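Local coordinates for putative nucleolar GTP-binding protein 1 (Plasmodium falciparum, PDB 2QU8) that binds GDP in its G domain and, as a member of the NOG1 family, probably works as a nucleolar GTPase, at residues I126-K137 with N164-V175. Residues are numbered along the deposited sequence; the frame is centred on the assembly and turned at random.
Sequences IKEQINLFYSIK and NKLLIKQILDNV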
ATOM      1  N   ILE A 126       2.636   1.215 -17.371  1.00 27.83           N
ATOM      2  CA  ILE A 126       1.494   1.286 -16.479  1.00 28.65           C
ATOM      3  C   ILE A 126       0.715  -0.040 -16.473  1.00 28.56           C
ATOM      4  O   ILE A 126       0.340  -0.519 -15.411  1.00 28.80           O
ATOM      5  CB  ILE A 126       0.593   2.494 -16.819  1.00 28.83           C
ATOM      6  CG1 ILE A 126       1.302   3.788 -16.392  1.00 28.91           C
ATOM      7  CG2 ILE A 126      -0.780   2.345 -16.146  1.00 29.38           C
ATOM      8  CD1 ILE A 126       0.833   5.060 -17.093  1.00 28.57           C
ATOM      9  N   LYS A 127       0.524  -0.646 -17.646  1.00 28.89           N
ATOM     10  CA  LYS A 127      -0.220  -1.915 -17.764  1.00 29.25           C
ATOM     11  C   LYS A 127       0.472  -3.069 -17.051  1.00 28.97           C
ATOM     12  O   LYS A 127      -0.192  -3.902 -16.417  1.00 29.23           O
ATOM     13  CB  LYS A 127      -0.463  -2.280 -19.239  1.00 29.12           C
ATOM     14  CG  LYS A 127      -1.187  -3.617 -19.451  1.00 29.63           C
ATOM     15  CD  LYS A 127      -1.419  -3.908 -20.932  1.00 31.23           C
ATOM     16  CE  LYS A 127      -2.231  -5.190 -21.133  1.00 35.42           C
ATOM     17  NZ  LYS A 127      -3.566  -5.135 -20.434  1.00 38.26           N
ATOM     18  N   GLU A 128       1.799  -3.127 -17.162  1.00 28.40           N
ATOM     19  CA  GLU A 128       2.582  -4.149 -16.464  1.00 28.42           C
ATOM     20  C   GLU A 128       2.506  -3.938 -14.945  1.00 28.02           C
ATOM     21  O   GLU A 128       2.482  -4.900 -14.179  1.00 28.23           O
ATOM     22  CB  GLU A 128       4.040  -4.145 -16.941  1.00 28.26           C
ATOM     23  CG  GLU A 128       4.229  -4.652 -18.366  1.00 28.85           C
ATOM     24  CD  GLU A 128       5.652  -4.491 -18.879  1.00 29.30           C
ATOM     25  OE1 GLU A 128       6.224  -3.397 -18.725  1.00 28.72           O
ATOM     26  OE2 GLU A 128       6.199  -5.465 -19.447  1.00 31.36           O
ATOM     27  N   GLN A 129       2.457  -2.676 -14.520  1.00 27.81           N
ATOM     28  CA  GLN A 129       2.320  -2.352 -13.096  1.00 27.54           C
ATOM     29  C   GLN A 129       0.917  -2.671 -12.572  1.00 27.76           C
ATOM     30  O   GLN A 129       0.759  -3.105 -11.437  1.00 27.55           O
ATOM     31  CB  GLN A 129       2.685  -0.894 -12.825  1.00 27.27           C
ATOM     32  CG  GLN A 129       4.150  -0.567 -13.090  1.00 27.20           C
ATOM     33  CD  GLN A 129       4.460   0.902 -12.904  1.00 26.95           C
ATOM     34  OE1 GLN A 129       4.486   1.402 -11.777  1.00 27.37           O
ATOM     35  NE2 GLN A 129       4.711   1.601 -14.008  1.00 26.65           N
ATOM     36  N   ILE A 130      -0.101  -2.455 -13.400  1.00 28.28           N
ATOM     37  CA  ILE A 130      -1.464  -2.841 -13.030  1.00 28.84           C
ATOM     38  C   ILE A 130      -1.594  -4.372 -12.973  1.00 29.66           C
ATOM     39  O   ILE A 130      -2.177  -4.918 -12.034  1.00 29.58           O
ATOM     40  CB  ILE A 130      -2.517  -2.194 -13.955  1.00 28.69           C
ATOM     41  CG1 ILE A 130      -2.615  -0.688 -13.662  1.00 28.58           C
ATOM     42  CG2 ILE A 130      -3.870  -2.848 -13.751  1.00 28.58           C
ATOM     43  CD1 ILE A 130      -3.571   0.096 -14.585  1.00 28.33           C
ATOM     44  N   ASN A 131      -1.038  -5.059 -13.967  1.00 30.68           N
ATOM     45  CA  ASN A 131      -0.928  -6.514 -13.918  1.00 31.91           C
ATOM     46  C   ASN A 131      -0.301  -7.014 -12.620  1.00 32.12           C
ATOM     47  O   ASN A 131      -0.777  -7.985 -12.034  1.00 32.25           O
ATOM     48  CB  ASN A 131      -0.146  -7.044 -15.119  1.00 32.38           C
ATOM     49  CG  ASN A 131      -0.953  -7.016 -16.410  1.00 34.64           C
ATOM     50  OD1 ASN A 131      -2.047  -6.435 -16.479  1.00 37.42           O
ATOM     51  ND2 ASN A 131      -0.406  -7.636 -17.453  1.00 36.01           N
ATOM     52  N   LEU A 132       0.767  -6.357 -12.170  1.00 32.37           N
ATOM     53  CA  LEU A 132       1.375  -6.686 -10.880  1.00 32.64           C
ATOM     54  C   LEU A 132       0.369  -6.518  -9.737  1.00 32.97           C
ATOM     55  O   LEU A 132       0.273  -7.383  -8.865  1.00 32.55           O
ATOM     56  CB  LEU A 132       2.634  -5.839 -10.621  1.00 32.43           C
ATOM     57  CG  LEU A 132       3.283  -5.892  -9.229  1.00 32.56           C
ATOM     58  CD1 LEU A 132       3.701  -7.301  -8.843  1.00 32.71           C
ATOM     59  CD2 LEU A 132       4.479  -4.944  -9.143  1.00 32.46           C
ATOM     60  N   PHE A 133      -0.367  -5.405  -9.757  1.00 33.80           N
ATOM     61  CA  PHE A 133      -1.364  -5.115  -8.726  1.00 34.84           C
ATOM     62  C   PHE A 133      -2.414  -6.219  -8.589  1.00 35.97           C
ATOM     63  O   PHE A 133      -2.708  -6.660  -7.480  1.00 36.18           O
ATOM     64  CB  PHE A 133      -2.052  -3.768  -8.966  1.00 34.26           C
ATOM     65  CG  PHE A 133      -3.217  -3.525  -8.049  1.00 34.16           C
ATOM     66  CD1 PHE A 133      -3.009  -3.266  -6.696  1.00 33.59           C
ATOM     67  CD2 PHE A 133      -4.522  -3.592  -8.525  1.00 34.07           C
ATOM     68  CE1 PHE A 133      -4.080  -3.059  -5.837  1.00 34.59           C
ATOM     69  CE2 PHE A 133      -5.605  -3.377  -7.670  1.00 34.35           C
ATOM     70  CZ  PHE A 133      -5.380  -3.111  -6.324  1.00 34.42           C
ATOM     71  N   TYR A 134      -2.974  -6.658  -9.710  1.00 37.42           N
ATOM     72  CA  TYR A 134      -3.973  -7.727  -9.683  1.00 39.35           C
ATOM     73  C   TYR A 134      -3.369  -9.018  -9.164  1.00 40.36           C
ATOM     74  O   TYR A 134      -4.004  -9.752  -8.409  1.00 41.12           O
ATOM     75  CB  TYR A 134      -4.567  -7.971 -11.069  1.00 39.39           C
ATOM     76  CG  TYR A 134      -5.390  -6.831 -11.632  1.00 39.74           C
ATOM     77  CD1 TYR A 134      -6.397  -6.218 -10.888  1.00 40.94           C
ATOM     78  CD2 TYR A 134      -5.179  -6.391 -12.926  1.00 39.80           C
ATOM     79  CE1 TYR A 134      -7.161  -5.167 -11.433  1.00 41.37           C
ATOM     80  CE2 TYR A 134      -5.928  -5.365 -13.473  1.00 40.43           C
ATOM     81  CZ  TYR A 134      -6.911  -4.752 -12.729  1.00 40.53           C
ATOM     82  OH  TYR A 134      -7.635  -3.728 -13.312  1.00 41.10           O
ATOM     83  N   SER A 135      -2.129  -9.271  -9.562  1.00 41.56           N
ATOM     84  CA  SER A 135      -1.433 -10.512  -9.251  1.00 42.65           C
ATOM     85  C   SER A 135      -1.183 -10.690  -7.752  1.00 43.32           C
ATOM     86  O   SER A 135      -1.075 -11.821  -7.266  1.00 43.77           O
ATOM     87  CB  SER A 135      -0.124 -10.579 -10.045  1.00 42.48           C
ATOM     88  OG  SER A 135       0.818 -11.434  -9.437  1.00 43.55           O
ATOM     89  N   ILE A 136      -1.113  -9.576  -7.027  1.00 43.98           N
ATOM     90  CA  ILE A 136      -0.732  -9.601  -5.615  1.00 44.60           C
ATOM     91  C   ILE A 136      -1.738  -8.974  -4.639  1.00 44.94           C
ATOM     92  O   ILE A 136      -1.517  -9.003  -3.425  1.00 45.47           O
ATOM     93  CB  ILE A 136       0.674  -8.958  -5.380  1.00 44.56           C
ATOM     94  CG1 ILE A 136       0.622  -7.431  -5.505  1.00 44.70           C
ATOM     95  CG2 ILE A 136       1.744  -9.592  -6.290  1.00 44.44           C
ATOM     96  CD1 ILE A 136       1.783  -6.746  -4.849  1.00 44.48           C
ATOM     97  N   LYS A 137      -2.824  -8.401  -5.148  1.00 45.28           N
ATOM     98  CA  LYS A 137      -3.786  -7.736  -4.269  1.00 45.69           C
ATOM     99  C   LYS A 137      -4.700  -8.765  -3.596  1.00 45.80           C
ATOM    100  O   LYS A 137      -5.408  -8.452  -2.634  1.00 45.65           O
ATOM    101  CB  LYS A 137      -4.570  -6.640  -5.012  1.00 45.71           C
ATOM    102  CG  LYS A 137      -6.040  -6.911  -5.307  1.00 46.73           C
ATOM    103  CD  LYS A 137      -6.268  -7.573  -6.646  1.00 47.67           C
ATOM    104  CE  LYS A 137      -7.759  -7.814  -6.865  1.00 48.26           C
ATOM    105  NZ  LYS A 137      -8.069  -8.260  -8.253  1.00 49.09           N
ATOM    106  N   ASN A 164      -4.808   3.201 -20.846  1.00 46.67           N
ATOM    107  CA  ASN A 164      -4.276   3.311 -19.477  1.00 45.74           C
ATOM    108  C   ASN A 164      -5.290   3.875 -18.466  1.00 45.46           C
ATOM    109  O   ASN A 164      -5.437   3.332 -17.374  1.00 45.26           O
ATOM    110  CB  ASN A 164      -2.963   4.108 -19.453  1.00 45.45           C
ATOM    111  CG  ASN A 164      -1.778   3.315 -20.010  1.00 45.05           C
ATOM    112  OD1 ASN A 164      -1.712   2.090 -19.875  1.00 43.24           O
ATOM    113  ND2 ASN A 164      -0.833   4.018 -20.633  1.00 44.11           N
ATOM    114  N   LYS A 165      -5.995   4.945 -18.840  1.00 45.30           N
ATOM    115  CA  LYS A 165      -7.064   5.512 -18.005  1.00 45.22           C
ATOM    116  C   LYS A 165      -8.201   4.526 -17.752  1.00 45.05           C
ATOM    117  O   LYS A 165      -8.733   4.458 -16.642  1.00 44.94           O
ATOM    118  CB  LYS A 165      -7.625   6.796 -18.620  1.00 45.33           C
ATOM    119  CG  LYS A 165      -6.847   8.038 -18.259  1.00 46.00           C
ATOM    120  CD  LYS A 165      -7.438   9.272 -18.903  1.00 46.99           C
ATOM    121  CE  LYS A 165      -6.734  10.526 -18.410  1.00 48.22           C
ATOM    122  NZ  LYS A 165      -6.942  11.685 -19.335  1.00 49.53           N
ATOM    123  N   LEU A 166      -8.565   3.761 -18.780  1.00 44.84           N
ATOM    124  CA  LEU A 166      -9.631   2.768 -18.652  1.00 44.79           C
ATOM    125  C   LEU A 166      -9.176   1.505 -17.930  1.00 44.45           C
ATOM    126  O   LEU A 166      -9.994   0.817 -17.321  1.00 44.54           O
ATOM    127  CB  LEU A 166     -10.249   2.440 -20.016  1.00 44.91           C
ATOM    128  CG  LEU A 166     -11.288   3.465 -20.493  1.00 45.44           C
ATOM    129  CD1 LEU A 166     -11.106   3.823 -21.960  1.00 46.52           C
ATOM    130  CD2 LEU A 166     -12.714   2.981 -20.218  1.00 46.19           C
ATOM    131  N   LEU A 167      -7.878   1.200 -18.004  1.00 44.35           N
ATOM    132  CA  LEU A 167      -7.281   0.125 -17.194  1.00 44.22           C
ATOM    133  C   LEU A 167      -7.322   0.473 -15.707  1.00 43.99           C
ATOM    134  O   LEU A 167      -7.650  -0.374 -14.875  1.00 43.89           O
ATOM    135  CB  LEU A 167      -5.834  -0.151 -17.616  1.00 44.17           C
ATOM    136  CG  LEU A 167      -5.589  -1.057 -18.823  1.00 44.74           C
ATOM    137  CD1 LEU A 167      -4.132  -0.946 -19.269  1.00 44.63           C
ATOM    138  CD2 LEU A 167      -5.967  -2.502 -18.516  1.00 44.25           C
ATOM    139  N   ILE A 168      -6.976   1.723 -15.392  1.00 43.96           N
ATOM    140  CA  ILE A 168      -7.084   2.273 -14.036  1.00 44.06           C
ATOM    141  C   ILE A 168      -8.539   2.265 -13.548  1.00 44.46           C
ATOM    142  O   ILE A 168      -8.818   1.836 -12.428  1.00 44.27           O
ATOM    143  CB  ILE A 168      -6.472   3.706 -13.948  1.00 43.97           C
ATOM    144  CG1 ILE A 168      -4.952   3.649 -14.152  1.00 43.49           C
ATOM    145  CG2 ILE A 168      -6.810   4.371 -12.610  1.00 43.54           C
ATOM    146  CD1 ILE A 168      -4.309   4.981 -14.521  1.00 43.66           C
ATOM    147  N   LYS A 169      -9.456   2.727 -14.401  1.00 45.18           N
ATOM    148  CA  LYS A 169     -10.892   2.699 -14.099  1.00 45.77           C
ATOM    149  C   LYS A 169     -11.399   1.275 -13.860  1.00 46.03           C
ATOM    150  O   LYS A 169     -12.207   1.048 -12.955  1.00 45.91           O
ATOM    151  CB  LYS A 169     -11.703   3.374 -15.208  1.00 45.88           C
ATOM    152  CG  LYS A 169     -13.209   3.371 -14.958  1.00 46.58           C
ATOM    153  CD  LYS A 169     -13.937   4.367 -15.850  1.00 47.05           C
ATOM    154  CE  LYS A 169     -15.368   3.926 -16.137  1.00 47.72           C
ATOM    155  NZ  LYS A 169     -16.105   3.449 -14.925  1.00 48.32           N
ATOM    156  N   GLN A 170     -10.913   0.324 -14.660  1.00 46.49           N
ATOM    157  CA  GLN A 170     -11.271  -1.089 -14.489  1.00 47.11           C
ATOM    158  C   GLN A 170     -10.919  -1.653 -13.109  1.00 47.07           C
ATOM    159  O   GLN A 170     -11.556  -2.602 -12.644  1.00 47.26           O
ATOM    160  CB  GLN A 170     -10.638  -1.953 -15.578  1.00 47.25           C
ATOM    161  CG  GLN A 170     -11.471  -2.078 -16.838  1.00 48.65           C
ATOM    162  CD  GLN A 170     -11.174  -3.355 -17.603  1.00 51.03           C
ATOM    163  OE1 GLN A 170     -10.069  -3.903 -17.522  1.00 52.28           O
ATOM    164  NE2 GLN A 170     -12.165  -3.842 -18.350  1.00 51.51           N
ATOM    165  N   ILE A 171      -9.910  -1.072 -12.462  1.00 47.17           N
ATOM    166  CA  ILE A 171      -9.509  -1.487 -11.117  1.00 47.38           C
ATOM    167  C   ILE A 171     -10.679  -1.355 -10.135  1.00 47.71           C
ATOM    168  O   ILE A 171     -10.892  -2.227  -9.293  1.00 47.69           O
ATOM    169  CB  ILE A 171      -8.252  -0.712 -10.621  1.00 47.27           C
ATOM    170  CG1 ILE A 171      -7.017  -1.139 -11.428  1.00 47.18           C
ATOM    171  CG2 ILE A 171      -8.026  -0.915  -9.121  1.00 46.89           C
ATOM    172  CD1 ILE A 171      -5.745  -0.352 -11.117  1.00 47.32           C
ATOM    173  N   LEU A 172     -11.449  -0.280 -10.271  1.00 48.32           N
ATOM    174  CA  LEU A 172     -12.618  -0.047  -9.418  1.00 49.03           C
ATOM    175  C   LEU A 172     -13.691  -1.135  -9.566  1.00 49.60           C
ATOM    176  O   LEU A 172     -14.427  -1.421  -8.619  1.00 49.68           O
ATOM    177  CB  LEU A 172     -13.203   1.346  -9.678  1.00 48.98           C
ATOM    178  CG  LEU A 172     -12.253   2.550  -9.568  1.00 49.11           C
ATOM    179  CD1 LEU A 172     -12.931   3.816 -10.069  1.00 49.38           C
ATOM    180  CD2 LEU A 172     -11.730   2.749  -8.144  1.00 49.44           C
ATOM    181  N   ASP A 173     -13.757  -1.748 -10.749  1.00 50.34           N
ATOM    182  CA  ASP A 173     -14.722  -2.810 -11.037  1.00 51.03           C
ATOM    183  C   ASP A 173     -14.206  -4.197 -10.638  1.00 51.46           C
ATOM    184  O   ASP A 173     -14.970  -5.041 -10.159  1.00 51.90           O
ATOM    185  CB  ASP A 173     -15.105  -2.793 -12.522  1.00 51.20           C
ATOM    186  CG  ASP A 173     -15.898  -1.549 -12.911  1.00 51.28           C
ATOM    187  OD1 ASP A 173     -15.394  -0.750 -13.726  1.00 51.13           O
ATOM    188  OD2 ASP A 173     -17.027  -1.372 -12.404  1.00 52.05           O
ATOM    189  N   ASN A 174     -12.913  -4.423 -10.829  1.00 51.85           N
ATOM    190  CA  ASN A 174     -12.287  -5.713 -10.533  1.00 52.11           C
ATOM    191  C   ASN A 174     -12.050  -5.959  -9.044  1.00 52.04           C
ATOM    192  O   ASN A 174     -11.882  -7.104  -8.614  1.00 52.32           O
ATOM    193  CB  ASN A 174     -10.961  -5.842 -11.292  1.00 52.17           C
ATOM    194  CG  ASN A 174     -11.155  -6.201 -12.752  1.00 52.77           C
ATOM    195  OD1 ASN A 174     -11.917  -7.111 -13.083  1.00 54.28           O
ATOM    196  ND2 ASN A 174     -10.454  -5.498 -13.635  1.00 53.15           N
ATOM    197  N   VAL A 175     -12.049  -4.884  -8.261  1.00 51.76           N
ATOM    198  CA  VAL A 175     -11.610  -4.936  -6.869  1.00 51.44           C
ATOM    199  C   VAL A 175     -12.776  -4.835  -5.883  1.00 51.05           C
ATOM    200  O   VAL A 175     -13.597  -3.919  -5.967  1.00 50.90           O
ATOM    201  CB  VAL A 175     -10.527  -3.848  -6.596  1.00 51.45           C
ATOM    202  CG1 VAL A 175     -10.328  -3.606  -5.122  1.00 51.78           C
ATOM    203  CG2 VAL A 175      -9.204  -4.245  -7.244  1.00 51.82           C
TER
HETATM  204  O   HOH W   1       0.710   0.890 -20.328  1.00 32.58           O
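Ile130 of helix 126-137 reaches across to three residues of helix 162-174, and this apolar meeting forms the middle of the contact. Its terminal CD1 lies 3.8 Å from both Leu167 CB and Ile168 CG1, while its CG1 rests 4.0 Å from Ile171 CD1. With CG1 anti to the carbonyl carbon (chi1 -71°), the longer branch extends toward the neighbouring helix. Beta-branched isoleucines suit this seam because each offers two arms: Ile171 turns CD1 to Ile130 and CG2 to Phe133, 3.7 Å from ring atom CE2. Val175, just past the helix, brings CG2 to the edge of the same ring, near its plane, and Lys137 CB, in the same helix as Phe133, sits over one face near the rim. Leu167 CD1 packs on CB and CG of Lys127, an exposed residue whose chain bends at its end and leaves NZ beside Leu167 CD2.

Polar contacts are few and lie toward the two ends. Tyr134 brings the phenol end of its ring obliquely against Ile171, CZ lying 3.8 Å from CG1, and its OH receives a weak hydrogen bond from Asn174 ND2 (3.3 Å, N-H...O angle 149°). A tyrosine fits here since its ring can join the apolar seam while its hydroxyl meets an amide near the surface. At the opposite end, a water bridges the helices, accepting from Lys127 N and donating to Asn164 OD1 at 2.7 Å. The water is thus the partner of this first-turn amide, and Asn164 holds it in place.

The helices run nearly parallel, 12° apart, on one side of the central sheet of a Ras-like G domain, where Phe133 meets Phe114 edge-to-face and Ile168 touches Phe149. Cohesion between them therefore probably rests on hydrophobic burial, with the weak tyrosine bond and the water bridge adding modest directional links.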